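PDB 4WU3: Myo-inositol phosphohydrolase from Mitsuokella multacida, which probably removes phosphate groups from myo-inositol phosphates such as phytate, and is captured here with inositol-(1,3,4,5)-tetrakisphosphate bound. Local coordinates for residues Leu50-Ala55 with Ser183-Asn188; Glu227-Leu232 with Ala236-His241; Thr365-Lys370 with Lys374-Thr379; Ala403-Leu408 with Asn500-Tyr505. The protein carries 2 engineered substitutions. One frame throughout, in Å; residues are numbered along the deposited sequence.

Overall arrangement
Apolar side chains carry all four contacts, though in contact 4 a leucine methyl also rests against an asparagine amide; they differ in how deeply they sit and what they join. Contacts 1 and 4 are partly buried and bring together parts far apart in sequence: two strands in contact 1, a helix and the start of a strand in contact 4. Contacts 2 and 3 lie nearer the surface and close over short turns, one between a helix end and the next strand, the other within a largely irregular loop. Contacts 1 and 2 belong to the earlier half of the chain and contacts 3 and 4 to the later; the centres of contacts 1 and 4 are about 60 Å apart.

Contact 1: Leu50-Ala55 with Ser183-Asn188; sequences LKIDRA and SPVYVN
Ile52 reaches with its terminal CD1 to two valines of the strand 183-188. Against Val185 its side chain lies at about a right angle, with Ile52 CD1 3.9 Å from Val185 CG2; past Val187 it runs in the opposite direction, and Ile52 CD1 stands 4.0 Å from Val187 CG2. CG1 of Ile52 is anti to the carbonyl carbon (chi1 -66°), and the chain beyond it is extended, which carries the methyl out to both valines. Val185 offers the branch wedged between its own N and carbonyl carbon, Val187 the one anti to its carbonyl carbon. Val187 points its CB toward Ile52 and Val185 does not, yet one methyl of each reaches the same CD1; beta-branched residues suit an extended backbone. Strands 168-175 and 180-188 form an antiparallel beta hairpin, and strand 49-54 bonds through its backbone to Tyr172 of it, and also to Ser135 and Ala133, where Asp53 and Arg54 make a classic beta bulge. Ile171 of the hairpin also packs on Ile52. Lys51 NZ meets Asp53 OD1 at 2.8 Å, nearly along the C-O axis, in a salt bridge; Asp53 OD2 pairs with Arg122.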
loop_
_atom_site.group_PDB
_atom_site.type_symbol
_atom_site.label_atom_id
_atom_site.label_comp_id
_atom_site.label_asym_id
_atom_site.label_seq_id
_atom_site.Cartn_x
_atom_site.Cartn_y
_atom_site.Cartn_z
ATOM N N LEU A 50 -21.341 7.394 14.465
ATOM C CA LEU A 50 -21.214 6.785 15.776
ATOM C C LEU A 50 -21.975 5.494 15.695
ATOM O O LEU A 50 -23.151 5.504 15.362
ATOM C CB LEU A 50 -21.790 7.684 16.868
ATOM C CG LEU A 50 -21.814 7.125 18.300
ATOM C CD1 LEU A 50 -20.432 6.674 18.751
ATOM C CD2 LEU A 50 -22.358 8.159 19.273
ATOM N N LYS A 51 -21.310 4.378 15.981
ATOM C CA LYS A 51 -21.975 3.089 15.906
ATOM C C LYS A 51 -21.574 2.161 17.037
ATOM O O LYS A 51 -20.604 2.407 17.760
ATOM C CB LYS A 51 -21.724 2.423 14.552
ATOM C CG LYS A 51 -20.261 2.186 14.232
ATOM C CD LYS A 51 -19.743 0.882 14.806
ATOM C CE LYS A 51 -18.535 0.418 13.997
ATOM N NZ LYS A 51 -17.892 -0.795 14.554
ATOM N N ILE A 52 -22.348 1.090 17.170
ATOM C CA ILE A 52 -22.153 0.098 18.206
ATOM C C ILE A 52 -21.069 -0.903 17.797
ATOM O O ILE A 52 -21.137 -1.497 16.729
ATOM C CB ILE A 52 -23.489 -0.620 18.496
ATOM C CG1 ILE A 52 -24.494 0.369 19.105
ATOM C CG2 ILE A 52 -23.294 -1.809 19.423
ATOM C CD1 ILE A 52 -25.914 -0.153 19.200
ATOM N N ASP A 53 -20.056 -1.061 18.647
ATOM C CA ASP A 53 -18.997 -2.033 18.423
ATOM C C ASP A 53 -19.398 -3.372 19.039
ATOM O O ASP A 53 -19.374 -4.414 18.376
ATOM C CB ASP A 53 -17.686 -1.569 19.081
ATOM C CG ASP A 53 -17.060 -0.353 18.406
ATOM O OD1 ASP A 53 -17.308 -0.109 17.211
ATOM O OD2 ASP A 53 -16.290 0.354 19.091
ATOM N N ARG A 54 -19.744 -3.326 20.330
ATOM C CA ARG A 54 -20.140 -4.510 21.088
ATOM C C ARG A 54 -21.331 -4.212 21.997
ATOM O O ARG A 54 -21.248 -3.377 22.897
ATOM C CB ARG A 54 -18.988 -5.013 21.965
ATOM C CG ARG A 54 -17.677 -5.288 21.235
ATOM C CD ARG A 54 -17.830 -6.382 20.202
ATOM N NE ARG A 54 -18.054 -7.665 20.848
ATOM C CZ ARG A 54 -18.279 -8.800 20.203
ATOM N NH1 ARG A 54 -18.306 -8.831 18.883
ATOM N NH2 ARG A 54 -18.463 -9.914 20.887
ATOM N N ALA A 55 -22.434 -4.910 21.750
ATOM C CA ALA A 55 -23.572 -4.896 22.647
ATOM C C ALA A 55 -23.108 -5.517 23.946
ATOM O O ALA A 55 -22.243 -6.385 23.937
ATOM C CB ALA A 55 -24.734 -5.690 22.051
ATOM N N SER A 183 -28.975 0.213 10.239
ATOM C CA SER A 183 -29.967 1.119 10.832
ATOM C C SER A 183 -29.886 1.155 12.359
ATOM O O SER A 183 -29.629 0.144 13.011
ATOM C CB SER A 183 -31.387 0.771 10.369
ATOM O OG SER A 183 -31.780 -0.510 10.815
ATOM N N PRO A 184 -30.106 2.340 12.931
ATOM C CA PRO A 184 -29.782 2.604 14.326
ATOM C C PRO A 184 -30.790 2.068 15.336
ATOM O O PRO A 184 -31.929 1.786 14.989
ATOM C CB PRO A 184 -29.742 4.135 14.382
ATOM C CG PRO A 184 -30.671 4.577 13.310
ATOM C CD PRO A 184 -30.563 3.545 12.222
ATOM N N VAL A 185 -30.342 1.919 16.579
ATOM C CA VAL A 185 -31.241 1.727 17.702
ATOM C C VAL A 185 -30.926 2.781 18.736
ATOM O O VAL A 185 -29.878 3.419 18.680
ATOM C CB VAL A 185 -31.088 0.369 18.404
ATOM C CG1 VAL A 185 -31.070 -0.752 17.432
ATOM C CG2 VAL A 185 -29.804 0.304 19.184
ATOM N N TYR A 186 -31.851 2.961 19.668
ATOM C CA TYR A 186 -31.654 3.881 20.764
ATOM C C TYR A 186 -30.925 3.189 21.915
ATOM O O TYR A 186 -31.269 2.074 22.325
ATOM C CB TYR A 186 -32.992 4.443 21.226
ATOM C CG TYR A 186 -33.637 5.376 20.230
ATOM C CD1 TYR A 186 -33.327 6.721 20.232
ATOM C CD2 TYR A 186 -34.572 4.917 19.298
ATOM C CE1 TYR A 186 -33.919 7.594 19.341
ATOM C CE2 TYR A 186 -35.167 5.785 18.393
ATOM C CZ TYR A 186 -34.837 7.124 18.427
ATOM O OH TYR A 186 -35.406 8.012 17.545
ATOM N N VAL A 187 -29.898 3.859 22.411
ATOM C CA VAL A 187 -29.092 3.353 23.502
ATOM C C VAL A 187 -29.285 4.257 24.712
ATOM O O VAL A 187 -29.140 5.483 24.608
ATOM C CB VAL A 187 -27.612 3.349 23.108
ATOM C CG1 VAL A 187 -26.749 2.882 24.263
ATOM C CG2 VAL A 187 -27.404 2.469 21.889
ATOM N N ASN A 188 -29.636 3.662 25.847
ATOM C CA ASN A 188 -29.826 4.425 27.071
ATOM C C ASN A 188 -28.578 4.291 27.913
ATOM O O ASN A 188 -27.998 3.223 27.984
ATOM C CB ASN A 188 -31.023 3.915 27.868
ATOM C CG ASN A 188 -32.323 4.063 27.122
ATOM O OD1 ASN A 188 -32.773 3.150 26.458
ATOM N ND2 ASN A 188 -32.918 5.213 27.213
#

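Contact 2: Glu227-Leu232 with Ala236-His241; sequences EFYKSL and AWLHYH
Leu238 and Leu232 meet tip to tip and bury the most surface here. One methyl of Leu232, CD1, sits against both branches of its partner, 3.8 Å from Leu238 CD2 and equally near Leu238 CD1. Both leucines carry CG anti to their carbonyl carbon (chi1 -73° in Leu232, -67° in Leu238), and their extended chains bridge helix end and strand. Ala236, next in buried surface, lies where the backbones come closest; its CB is 4.2 Å from Leu232 CB, and so short a side chain suits this narrow approach. Two aromatic rings also touch Leu238: Phe228 slides past it in the opposite direction, with CZ 4.1 Å from Leu238 CD2, and Tyr229 turns a ring edge toward Leu238 CD1. With an alanine at Leu238 both methyls go, and Leu232 CD1 would probably be left without its apolar mate, with the Phe228 ring freer to shift. Where the helix gives way to the turn, Phe228 O is gripped twice, by Ser231 N and by Ser231 OG at 2.9 Å, both from the same face of its plane. The Phe228 ring also stacks with Phe207 of strand 205-211. Helix 219-230 thus packs on the strand it leads into, the second half of a beta-alpha-beta crossover between parallel strands 205-211 and 237-241, with 116-122 between them; as in protein tyrosine phosphatases, 237-241 runs toward the P-loop.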
loop_
_atom_site.group_PDB
_atom_site.type_symbol
_atom_site.label_atom_id
_atom_site.label_comp_id
_atom_site.label_asym_id
_atom_site.label_seq_id
_atom_site.Cartn_x
_atom_site.Cartn_y
_atom_site.Cartn_z
ATOM N N GLU A 227 9.276 -0.147 24.748
ATOM C CA GLU A 227 9.604 0.541 25.986
ATOM C C GLU A 227 8.553 0.243 27.079
ATOM O O GLU A 227 8.902 0.088 28.248
ATOM C CB GLU A 227 9.777 2.043 25.749
ATOM C CG GLU A 227 10.992 2.373 24.886
ATOM C CD GLU A 227 12.335 1.888 25.456
ATOM O OE1 GLU A 227 12.661 2.217 26.630
ATOM O OE2 GLU A 227 13.087 1.204 24.701
ATOM N N PHE A 228 7.282 0.126 26.705
ATOM C CA PHE A 228 6.258 -0.370 27.635
ATOM C C PHE A 228 6.537 -1.818 28.049
ATOM O O PHE A 228 6.449 -2.192 29.226
ATOM C CB PHE A 228 4.890 -0.276 26.962
ATOM C CG PHE A 228 3.832 -1.170 27.555
ATOM C CD1 PHE A 228 3.199 -0.836 28.748
ATOM C CD2 PHE A 228 3.421 -2.316 26.886
ATOM C CE1 PHE A 228 2.205 -1.652 29.274
ATOM C CE2 PHE A 228 2.413 -3.123 27.400
ATOM C CZ PHE A 228 1.811 -2.792 28.600
ATOM N N TYR A 229 6.865 -2.645 27.068
ATOM C CA TYR A 229 7.084 -4.058 27.315
ATOM C C TYR A 229 8.216 -4.275 28.310
ATOM O O TYR A 229 8.108 -5.085 29.235
ATOM C CB TYR A 229 7.395 -4.774 26.004
ATOM C CG TYR A 229 7.663 -6.253 26.163
ATOM C CD1 TYR A 229 6.618 -7.168 26.209
ATOM C CD2 TYR A 229 8.955 -6.734 26.261
ATOM C CE1 TYR A 229 6.860 -8.521 26.341
ATOM C CE2 TYR A 229 9.204 -8.085 26.407
ATOM C CZ TYR A 229 8.155 -8.971 26.449
ATOM O OH TYR A 229 8.398 -10.324 26.579
ATOM N N LYS A 230 9.309 -3.553 28.108
ATOM C CA LYS A 230 10.490 -3.701 28.943
ATOM C C LYS A 230 10.282 -3.224 30.377
ATOM O O LYS A 230 11.044 -3.582 31.266
ATOM C CB LYS A 230 11.654 -2.946 28.314
ATOM C CG LYS A 230 12.163 -3.607 27.044
ATOM C CD LYS A 230 12.861 -2.616 26.131
ATOM C CE LYS A 230 14.209 -2.204 26.693
ATOM N NZ LYS A 230 14.892 -1.243 25.783
ATOM N N SER A 231 9.249 -2.424 30.604
ATOM C CA SER A 231 8.997 -1.906 31.931
ATOM C C SER A 231 7.976 -2.758 32.680
ATOM O O SER A 231 7.630 -2.433 33.806
ATOM C CB SER A 231 8.501 -0.460 31.852
ATOM O OG SER A 231 7.147 -0.425 31.417
ATOM N N LEU A 232 7.497 -3.843 32.070
ATOM C CA LEU A 232 6.451 -4.650 32.698
ATOM C C LEU A 232 6.968 -5.476 33.855
ATOM O O LEU A 232 8.075 -5.970 33.818
ATOM C CB LEU A 232 5.812 -5.605 31.699
ATOM C CG LEU A 232 4.908 -4.925 30.696
ATOM C CD1 LEU A 232 4.424 -5.927 29.655
ATOM C CD2 LEU A 232 3.756 -4.276 31.435
ATOM N N ALA A 236 3.133 -9.951 34.597
ATOM C CA ALA A 236 2.127 -9.196 33.878
ATOM C C ALA A 236 1.382 -10.073 32.879
ATOM O O ALA A 236 1.979 -10.904 32.201
ATOM C CB ALA A 236 2.773 -8.024 33.165
ATOM N N TRP A 237 0.073 -9.884 32.794
ATOM C CA TRP A 237 -0.709 -10.571 31.791
ATOM C C TRP A 237 -1.139 -9.542 30.762
ATOM O O TRP A 237 -1.710 -8.519 31.112
ATOM C CB TRP A 237 -1.922 -11.253 32.416
ATOM C CG TRP A 237 -2.685 -12.035 31.419
ATOM C CD1 TRP A 237 -3.515 -11.539 30.467
ATOM C CD2 TRP A 237 -2.676 -13.449 31.250
ATOM N NE1 TRP A 237 -4.027 -12.551 29.710
ATOM C CE2 TRP A 237 -3.522 -13.741 30.163
ATOM C CE3 TRP A 237 -2.021 -14.497 31.893
ATOM C CZ2 TRP A 237 -3.753 -15.042 29.724
ATOM C CZ3 TRP A 237 -2.235 -15.782 31.447
ATOM C CH2 TRP A 237 -3.098 -16.045 30.378
ATOM N N LEU A 238 -0.834 -9.817 29.498
ATOM C CA LEU A 238 -1.145 -8.917 28.392
ATOM C C LEU A 238 -2.314 -9.415 27.548
ATOM O O LEU A 238 -2.316 -10.545 27.070
ATOM C CB LEU A 238 0.080 -8.752 27.492
ATOM C CG LEU A 238 1.275 -8.021 28.110
ATOM C CD1 LEU A 238 2.311 -7.702 27.040
ATOM C CD2 LEU A 238 0.836 -6.747 28.809
ATOM N N HIS A 239 -3.309 -8.556 27.373
ATOM C CA HIS A 239 -4.428 -8.858 26.506
ATOM C C HIS A 239 -4.451 -7.843 25.379
ATOM O O HIS A 239 -4.689 -6.659 25.620
ATOM C CB HIS A 239 -5.752 -8.797 27.273
ATOM C CG HIS A 239 -6.928 -9.165 26.438
ATOM N ND1 HIS A 239 -7.292 -10.473 26.213
ATOM C CD2 HIS A 239 -7.784 -8.403 25.714
ATOM C CE1 HIS A 239 -8.335 -10.504 25.404
ATOM N NE2 HIS A 239 -8.657 -9.261 25.089
ATOM N N TYR A 240 -4.177 -8.307 24.158
ATOM C CA TYR A 240 -4.158 -7.446 22.982
ATOM C C TYR A 240 -5.526 -7.437 22.317
ATOM O O TYR A 240 -6.193 -8.479 22.193
ATOM C CB TYR A 240 -3.141 -7.943 21.954
ATOM C CG TYR A 240 -1.719 -7.984 22.438
ATOM C CD1 TYR A 240 -0.964 -6.832 22.525
ATOM C CD2 TYR A 240 -1.122 -9.189 22.789
ATOM C CE1 TYR A 240 0.344 -6.872 22.968
ATOM C CE2 TYR A 240 0.177 -9.242 23.230
ATOM C CZ TYR A 240 0.914 -8.084 23.321
ATOM O OH TYR A 240 2.220 -8.135 23.778
ATOM N N HIS A 241 -5.954 -6.264 21.883
ATOM C CA HIS A 241 -7.168 -6.195 21.092
ATOM C C HIS A 241 -7.190 -5.014 20.113
ATOM O O HIS A 241 -6.542 -3.977 20.318
ATOM C CB HIS A 241 -8.387 -6.158 22.010
ATOM C CG HIS A 241 -8.780 -4.783 22.428
ATOM N ND1 HIS A 241 -9.555 -3.963 21.637
ATOM C CD2 HIS A 241 -8.502 -4.080 23.548
ATOM C CE1 HIS A 241 -9.731 -2.808 22.252
ATOM N NE2 HIS A 241 -9.101 -2.855 23.412
#

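Contact 3: Thr365-Lys370 with Lys374-Thr379; sequences TDVNVK and KGFTPT
The ring of Phe376 receives two valines of the facing segment, both obliquely: Val367 CG1 lies 3.7 Å from Phe376 CZ, and Val369 CG2 lies 4.2 Å from Phe376 CE2. On one of its faces, 3.9 Å above the plane and offset toward the rim, sits Pro378 N, the backbone nitrogen two residues further along the chain. The contact lies between strand 357-358 and helix 385-388, in a long loop shaped by an Asx turn, which leads into a short 3-10 segment at Val369-Lys370, and an ST turn. Phe376 has CG anti to its backbone N (chi1 170°), which swings the ring out to the opposite segment. Val367 comes at it from the opposite direction, while Val369 stands across it at about a right angle. A flat, wide ring suits this site, since its distal atoms CE2 and CZ each serve one valine, and the short branched valines each bring one methyl to it.

Helix 564-573 lies against the loop: Tyr572 OH and Ser569 OG bond to Asn368 N and Thr377 N, and Leu573 packs on Val367. Gly375 suits its place because at its phi of 92° a side chain would collide with the carbonyl O of Lys374. In the Asx turn, Asn368 OD1 accepts Lys370 N at 3.0 Å, with the donor above the carbonyl plane and not on a lone pair. In the ST turn, Thr377 OG1 accepts Thr379 N at 3.1 Å, nearly straight at 168°.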
loop_
_atom_site.group_PDB
_atom_site.type_symbol
_atom_site.label_atom_id
_atom_site.label_comp_id
_atom_site.label_asym_id
_atom_site.label_seq_id
_atom_site.Cartn_x
_atom_site.Cartn_y
_atom_site.Cartn_z
ATOM N N THR A 365 -9.156 47.836 9.360
ATOM C CA THR A 365 -10.298 48.115 8.492
ATOM C C THR A 365 -10.486 47.043 7.425
ATOM O O THR A 365 -11.381 47.153 6.587
ATOM C CB THR A 365 -10.125 49.457 7.775
ATOM O OG1 THR A 365 -8.935 49.414 6.984
ATOM C CG2 THR A 365 -10.025 50.585 8.782
ATOM N N ASP A 366 -9.651 46.006 7.462
ATOM C CA ASP A 366 -9.701 44.939 6.469
ATOM C C ASP A 366 -10.274 43.640 7.042
ATOM O O ASP A 366 -9.804 42.548 6.712
ATOM C CB ASP A 366 -8.303 44.689 5.902
ATOM C CG ASP A 366 -7.284 44.324 6.983
ATOM O OD1 ASP A 366 -6.881 45.200 7.773
ATOM O OD2 ASP A 366 -6.872 43.152 7.030
ATOM N N VAL A 367 -11.310 43.764 7.868
ATOM C CA VAL A 367 -11.953 42.612 8.496
ATOM C C VAL A 367 -12.446 41.596 7.467
ATOM O O VAL A 367 -13.117 41.950 6.498
ATOM C CB VAL A 367 -13.149 43.044 9.373
ATOM C CG1 VAL A 367 -13.891 41.826 9.914
ATOM C CG2 VAL A 367 -12.685 43.932 10.517
ATOM N N ASN A 368 -12.092 40.333 7.678
ATOM C CA ASN A 368 -12.597 39.229 6.862
ATOM C C ASN A 368 -13.307 38.234 7.762
ATOM O O ASN A 368 -12.662 37.438 8.436
ATOM C CB ASN A 368 -11.450 38.541 6.121
ATOM C CG ASN A 368 -11.931 37.470 5.153
ATOM O OD1 ASN A 368 -13.091 37.052 5.184
ATOM N ND2 ASN A 368 -11.028 37.009 4.293
ATOM N N VAL A 369 -14.635 38.295 7.784
ATOM C CA VAL A 369 -15.430 37.481 8.696
ATOM C C VAL A 369 -15.168 35.997 8.489
ATOM O O VAL A 369 -15.330 35.202 9.414
ATOM C CB VAL A 369 -16.941 37.749 8.539
ATOM C CG1 VAL A 369 -17.751 36.825 9.439
ATOM C CG2 VAL A 369 -17.253 39.202 8.860
ATOM N N LYS A 370 -14.752 35.621 7.286
ATOM C CA LYS A 370 -14.528 34.207 6.995
ATOM C C LYS A 370 -13.253 33.675 7.641
ATOM O O LYS A 370 -13.068 32.467 7.742
ATOM C CB LYS A 370 -14.539 33.969 5.490
ATOM C CG LYS A 370 -15.948 34.039 4.925
ATOM C CD LYS A 370 -15.983 33.779 3.434
ATOM C CE LYS A 370 -15.497 34.989 2.663
ATOM N NZ LYS A 370 -15.573 34.751 1.195
ATOM N N LYS A 374 -16.127 31.461 16.055
ATOM C CA LYS A 374 -17.128 31.532 17.114
ATOM C C LYS A 374 -16.907 32.734 18.035
ATOM O O LYS A 374 -15.818 32.927 18.575
ATOM C CB LYS A 374 -17.117 30.234 17.933
ATOM C CG LYS A 374 -18.130 30.194 19.072
ATOM C CD LYS A 374 -18.047 28.897 19.870
ATOM C CE LYS A 374 -19.089 28.859 20.982
ATOM N NZ LYS A 374 -18.907 27.694 21.894
ATOM N N GLY A 375 -17.953 33.538 18.205
ATOM C CA GLY A 375 -17.929 34.657 19.147
ATOM C C GLY A 375 -17.488 35.977 18.531
ATOM O O GLY A 375 -17.422 36.997 19.213
ATOM N N PHE A 376 -17.167 35.970 17.245
ATOM C CA PHE A 376 -16.614 37.173 16.635
ATOM C C PHE A 376 -17.611 38.320 16.577
ATOM O O PHE A 376 -18.721 38.175 16.063
ATOM C CB PHE A 376 -16.097 36.923 15.220
ATOM C CG PHE A 376 -15.736 38.192 14.497
ATOM C CD1 PHE A 376 -14.593 38.891 14.838
ATOM C CD2 PHE A 376 -16.572 38.714 13.519
ATOM C CE1 PHE A 376 -14.269 40.070 14.201
ATOM C CE2 PHE A 376 -16.253 39.895 12.874
ATOM C CZ PHE A 376 -15.097 40.575 13.216
ATOM N N THR A 377 -17.190 39.468 17.090
ATOM C CA THR A 377 -17.945 40.693 16.913
ATOM C C THR A 377 -17.052 41.802 16.390
ATOM O O THR A 377 -15.889 41.902 16.764
ATOM C CB THR A 377 -18.612 41.170 18.213
ATOM O OG1 THR A 377 -19.195 42.452 17.976
ATOM C CG2 THR A 377 -17.607 41.287 19.347
ATOM N N PRO A 378 -17.596 42.642 15.508
ATOM C CA PRO A 378 -16.831 43.779 15.002
ATOM C C PRO A 378 -16.703 44.908 16.031
ATOM O O PRO A 378 -15.905 45.826 15.840
ATOM C CB PRO A 378 -17.626 44.227 13.770
ATOM C CG PRO A 378 -19.009 43.698 13.971
ATOM C CD PRO A 378 -18.923 42.512 14.881
ATOM N N THR A 379 -17.449 44.813 17.129
ATOM C CA THR A 379 -17.500 45.894 18.112
ATOM C C THR A 379 -17.310 45.389 19.544
ATOM O O THR A 379 -18.188 45.558 20.388
ATOM C CB THR A 379 -18.845 46.656 18.032
ATOM O OG1 THR A 379 -19.933 45.766 18.328
ATOM C CG2 THR A 379 -19.047 47.240 16.646
#

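Contact 4: Ala403-Leu408 with Asn500-Tyr505; sequences AMLPVL and NGLHYY
This is a partly buried helix-to-loop packing, in which Leu405 of helix 398-411 rests on Asn500 and Leu502, at the entry to strand 503-509. The loop begins with a Schellman motif ending helix 493-499 and runs into the edge strand of the five-stranded mixed sheet. Gly501 is the C-prime residue of the motif: Gly501 N bonds to Glu498 O and Leu502 N to Val497 O, and the positive phi of 81° comes easily to a glycine. Leu405 supplies the largest share, about half, of the buried surface. Leu405 CD2 packs on Leu502 CD1 at 3.8 Å as the two leucines cross obliquely; a forked apolar chain suits Leu405 because it meets two partners at once. Leu502 has CG anti to its carbonyl carbon (chi1 -55°) and an extended chain beyond, which takes CD1 to Leu405. The side chains of Leu405 and Asn500 cross at about a right angle, with Leu405 CD1 3.9 Å from Asn500 OD1, a van der Waals touch. The amide has polar partners of its own: OD1 accepts from Gln402 NE2 and ND2 gives to Leu496 O. If an alanine stood in place of Leu405, both branches would be missing, which would probably open a gap over Leu502. Ile416 and Ile418 of strand 416-422 pack on Leu502 as well. Pro406, whose N has no hydrogen to give, marks a kink in the helix, but Leu408 N still reaches Met404 O at 2.9 Å.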
loop_
_atom_site.group_PDB
_atom_site.type_symbol
_atom_site.label_atom_id
_atom_site.label_comp_id
_atom_site.label_asym_id
_atom_site.label_seq_id
_atom_site.Cartn_x
_atom_site.Cartn_y
_atom_site.Cartn_z
ATOM N N ALA A 403 13.014 50.738 15.086
ATOM C CA ALA A 403 11.765 51.464 14.879
ATOM C C ALA A 403 10.746 51.215 15.999
ATOM O O ALA A 403 9.962 52.105 16.332
ATOM C CB ALA A 403 11.161 51.106 13.534
ATOM N N MET A 404 10.744 50.009 16.565
ATOM C CA MET A 404 9.819 49.675 17.657
ATOM C C MET A 404 10.158 50.430 18.933
ATOM O O MET A 404 9.282 50.779 19.715
ATOM C CB MET A 404 9.902 48.200 17.999
ATOM C CG MET A 404 9.218 47.265 17.034
ATOM S SD MET A 404 9.415 45.558 17.583
ATOM C CE MET A 404 9.022 45.715 19.312
ATOM N N LEU A 405 11.446 50.647 19.143
ATOM C CA LEU A 405 11.937 51.189 20.401
ATOM C C LEU A 405 11.245 52.466 20.862
ATOM O O LEU A 405 10.741 52.512 21.971
ATOM C CB LEU A 405 13.442 51.421 20.318
ATOM C CG LEU A 405 14.268 50.191 20.670
ATOM C CD1 LEU A 405 15.732 50.442 20.342
ATOM C CD2 LEU A 405 14.084 49.862 22.145
ATOM N N PRO A 406 11.240 53.516 20.028
ATOM C CA PRO A 406 10.616 54.759 20.487
ATOM C C PRO A 406 9.122 54.607 20.710
ATOM O O PRO A 406 8.571 55.235 21.610
ATOM C CB PRO A 406 10.888 55.749 19.343
ATOM C CG PRO A 406 11.184 54.904 18.153
ATOM C CD PRO A 406 11.817 53.647 18.680
ATOM N N VAL A 407 8.467 53.783 19.898
ATOM C CA VAL A 407 7.032 53.576 20.042
ATOM C C VAL A 407 6.722 52.936 21.390
ATOM O O VAL A 407 5.857 53.418 22.125
ATOM C CB VAL A 407 6.460 52.720 18.896
ATOM C CG1 VAL A 407 4.993 52.405 19.137
ATOM C CG2 VAL A 407 6.611 53.447 17.572
ATOM N N LEU A 408 7.437 51.868 21.729
ATOM C CA LEU A 408 7.158 51.161 22.973
ATOM C C LEU A 408 7.527 52.011 24.183
ATOM O O LEU A 408 6.765 52.090 25.140
ATOM C CB LEU A 408 7.869 49.803 23.032
ATOM C CG LEU A 408 7.448 48.765 21.987
ATOM C CD1 LEU A 408 8.130 47.446 22.275
ATOM C CD2 LEU A 408 5.941 48.568 21.935
ATOM N N ASN A 500 20.186 46.592 23.192
ATOM C CA ASN A 500 19.348 47.790 23.017
ATOM C C ASN A 500 18.513 48.149 24.250
ATOM O O ASN A 500 17.536 48.894 24.158
ATOM C CB ASN A 500 18.448 47.645 21.784
ATOM C CG ASN A 500 19.199 47.905 20.485
ATOM O OD1 ASN A 500 19.373 49.051 20.071
ATOM N ND2 ASN A 500 19.659 46.843 19.848
ATOM N N GLY A 501 18.907 47.614 25.403
ATOM C CA GLY A 501 18.350 48.050 26.682
ATOM C C GLY A 501 17.005 47.448 27.058
ATOM O O GLY A 501 16.286 47.999 27.894
ATOM N N LEU A 502 16.657 46.315 26.456
ATOM C CA LEU A 502 15.405 45.645 26.784
ATOM C C LEU A 502 15.679 44.290 27.407
ATOM O O LEU A 502 16.767 43.748 27.266
ATOM C CB LEU A 502 14.544 45.466 25.533
ATOM C CG LEU A 502 14.239 46.724 24.728
ATOM C CD1 LEU A 502 13.566 46.356 23.416
ATOM C CD2 LEU A 502 13.364 47.675 25.521
ATOM N N HIS A 503 14.686 43.747 28.094
ATOM C CA HIS A 503 14.794 42.407 28.651
ATOM C C HIS A 503 14.313 41.362 27.664
ATOM O O HIS A 503 13.596 41.665 26.715
ATOM C CB HIS A 503 13.973 42.303 29.928
ATOM C CG HIS A 503 14.353 43.308 30.963
ATOM N ND1 HIS A 503 13.912 44.611 30.940
ATOM C CD2 HIS A 503 15.135 43.200 32.055
ATOM C CE1 HIS A 503 14.409 45.265 31.974
ATOM N NE2 HIS A 503 15.153 44.431 32.668
ATOM N N TYR A 504 14.691 40.118 27.910
ATOM C CA TYR A 504 14.384 39.057 26.979
ATOM C C TYR A 504 13.904 37.822 27.709
ATOM O O TYR A 504 14.452 37.450 28.731
ATOM C CB TYR A 504 15.622 38.724 26.149
ATOM C CG TYR A 504 15.454 37.587 25.162
ATOM C CD1 TYR A 504 14.909 37.812 23.898
ATOM C CD2 TYR A 504 15.867 36.301 25.478
ATOM C CE1 TYR A 504 14.764 36.781 22.986
ATOM C CE2 TYR A 504 15.738 35.265 24.578
ATOM C CZ TYR A 504 15.188 35.507 23.330
ATOM O OH TYR A 504 15.051 34.474 22.422
ATOM N N TYR A 505 12.863 37.195 27.182
ATOM C CA TYR A 505 12.423 35.914 27.696
ATOM C C TYR A 505 11.996 35.019 26.531
ATOM O O TYR A 505 11.379 35.473 25.572
ATOM C CB TYR A 505 11.296 36.076 28.732
ATOM C CG TYR A 505 11.080 34.820 29.544
ATOM C CD1 TYR A 505 11.768 34.605 30.730
ATOM C CD2 TYR A 505 10.219 33.826 29.102
ATOM C CE1 TYR A 505 11.599 33.436 31.455
ATOM C CE2 TYR A 505 10.042 32.656 29.817
ATOM C CZ TYR A 505 10.735 32.461 30.992
ATOM O OH TYR A 505 10.559 31.282 31.687
#